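Local coordinates for protein oxidoreductase, zinc-binding dehydrogenase family (Myxococcus xanthus, PDB 5K1S) that is a zinc-binding medium-chain reductase involved in the alternative de novo biosynthesis of isovaleryl coenzyme A, at residues R50-G55 / A82-E87. Numbering follows the deposited sequence.
Sequences RVHACG and AGEVIE
Arg50 and Glu84 run side by side from a hydrogen-bonded antiparallel pair, and the guanidinium presents its edge to the carboxylate in a long salt bridge, NH1 to OE1 3.4 Å, with the two planes turned 39° apart. Glu84 reaches it fully extended, CG anti to the backbone N (chi1 178°), whereas the Arg50 chain bends twice, and its CD rests over the rim of one face of the His52 imidazole. That ring lies nearly coplanar with the carboxylate, 21° between planes, and turns its NE2 edge to Glu84, 3.5 Å from OE1. How His52 comes to join a face already occupied by Arg50 and Glu84 is a worked example of the classic beta bulge: His52 and Ala53 stand together opposite Ala82, whose carbonyl O accepts from His52 N in the carbonyl plane (3.0 Å) and from Ala53 N (3.3 Å). Ala82 N returns an almost straight bond to Ala53 O (2.9 Å). The bulge interrupts strand 46-56 of the GroES-like domain where it pairs with strand 80-88, which follows zinc ligand His79. Trp158 stacks on the His52 ring; an alanine here would probably leave that indole without its stacking mate and the Arg50 CD freer to move. At the other end, Ile86 CG2 packs against Arg50 CB at 3.6 Å, beside Phe141 of strand 141-145.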
loop_
_atom_site.group_PDB
_atom_site.type_symbol
_atom_site.label_atom_id
_atom_site.label_comp_id
_atom_site.label_asym_id
_atom_site.label_seq_id
_atom_site.Cartn_x
_atom_site.Cartn_y
_atom_site.Cartn_z
ATOM N N ARG A 50 34.904 -17.405 3.160
ATOM C CA ARG A 50 35.730 -17.254 4.354
ATOM C C ARG A 50 35.212 -16.018 5.077
ATOM O O ARG A 50 35.531 -14.886 4.706
ATOM C CB ARG A 50 37.204 -17.130 3.982
ATOM C CG ARG A 50 38.172 -17.446 5.111
ATOM C CD ARG A 50 38.400 -16.261 6.032
ATOM N NE ARG A 50 39.769 -16.241 6.543
ATOM C CZ ARG A 50 40.795 -15.660 5.928
ATOM N NH1 ARG A 50 40.623 -15.036 4.767
ATOM N NH2 ARG A 50 42.005 -15.700 6.473
ATOM N N VAL A 51 34.397 -16.240 6.105
ATOM C CA VAL A 51 33.675 -15.149 6.747
ATOM C C VAL A 51 34.659 -14.292 7.531
ATOM O O VAL A 51 35.342 -14.778 8.440
ATOM C CB VAL A 51 32.566 -15.689 7.659
ATOM C CG1 VAL A 51 31.737 -14.541 8.224
ATOM C CG2 VAL A 51 31.680 -16.672 6.899
ATOM N N HIS A 52 34.732 -13.009 7.180
ATOM C CA HIS A 52 35.521 -12.045 7.933
ATOM C C HIS A 52 34.696 -11.282 8.957
ATOM O O HIS A 52 35.267 -10.741 9.910
ATOM C CB HIS A 52 36.187 -11.042 6.983
ATOM C CG HIS A 52 37.314 -11.620 6.187
ATOM N ND1 HIS A 52 38.617 -11.626 6.636
ATOM C CD2 HIS A 52 37.333 -12.214 4.970
ATOM C CE1 HIS A 52 39.390 -12.196 5.729
ATOM N NE2 HIS A 52 38.635 -12.561 4.708
ATOM N N ALA A 53 33.379 -11.231 8.784
ATOM C CA ALA A 53 32.511 -10.517 9.707
ATOM C C ALA A 53 31.073 -10.939 9.447
ATOM O O ALA A 53 30.709 -11.283 8.318
ATOM C CB ALA A 53 32.662 -9.000 9.553
ATOM N N CYS A 54 30.262 -10.917 10.504
ATOM C CA CYS A 54 28.836 -11.193 10.389
ATOM C C CYS A 54 28.079 -10.249 11.305
ATOM O O CYS A 54 28.300 -10.250 12.521
ATOM C CB CYS A 54 28.507 -12.645 10.741
ATOM S SG CYS A 54 26.749 -13.030 10.555
ATOM N N GLY A 55 27.184 -9.456 10.725
ATOM C CA GLY A 55 26.406 -8.530 11.516
ATOM C C GLY A 55 25.414 -9.245 12.414
ATOM O O GLY A 55 24.855 -10.285 12.066
ATOM N N ALA A 82 29.820 -11.135 5.573
ATOM C CA ALA A 82 30.681 -10.644 4.507
ATOM C C ALA A 82 31.987 -11.417 4.567
ATOM O O ALA A 82 32.588 -11.538 5.639
ATOM C CB ALA A 82 30.939 -9.140 4.644
ATOM N N GLY A 83 32.419 -11.942 3.432
ATOM C CA GLY A 83 33.586 -12.789 3.409
ATOM C C GLY A 83 34.250 -12.844 2.056
ATOM O O GLY A 83 34.005 -12.008 1.185
ATOM N N GLU A 84 35.097 -13.857 1.889
ATOM C CA GLU A 84 35.962 -13.988 0.726
ATOM C C GLU A 84 35.757 -15.358 0.099
ATOM O O GLU A 84 35.772 -16.375 0.799
ATOM C CB GLU A 84 37.429 -13.800 1.125
ATOM C CG GLU A 84 38.423 -13.954 -0.008
ATOM C CD GLU A 84 39.858 -13.840 0.472
ATOM O OE1 GLU A 84 40.061 -13.663 1.693
ATOM O OE2 GLU A 84 40.779 -13.932 -0.370
ATOM N N VAL A 85 35.573 -15.381 -1.218
ATOM C CA VAL A 85 35.399 -16.632 -1.948
ATOM C C VAL A 85 36.740 -17.360 -1.965
ATOM O O VAL A 85 37.695 -16.900 -2.597
ATOM C CB VAL A 85 34.883 -16.384 -3.369
ATOM C CG1 VAL A 85 34.765 -17.695 -4.140
ATOM C CG2 VAL A 85 33.545 -15.660 -3.325
ATOM N N ILE A 86 36.819 -18.497 -1.268
ATOM C CA ILE A 86 38.021 -19.326 -1.286
ATOM C C ILE A 86 37.858 -20.567 -2.150
ATOM O O ILE A 86 38.864 -21.222 -2.466
ATOM C CB ILE A 86 38.441 -19.747 0.138
ATOM C CG1 ILE A 86 37.367 -20.629 0.787
ATOM C CG2 ILE A 86 38.710 -18.514 0.989
ATOM C CD1 ILE A 86 37.842 -21.345 2.032
ATOM N N GLU A 87 36.634 -20.916 -2.534
ATOM C CA GLU A 87 36.400 -22.076 -3.379
ATOM C C GLU A 87 35.056 -21.906 -4.066
ATOM O O GLU A 87 34.118 -21.361 -3.479
ATOM C CB GLU A 87 36.422 -23.375 -2.565
ATOM C CG GLU A 87 36.178 -24.630 -3.387
ATOM C CD GLU A 87 36.078 -25.870 -2.524
ATOM O OE1 GLU A 87 36.188 -25.742 -1.287
ATOM O OE2 GLU A 87 35.887 -26.971 -3.081
#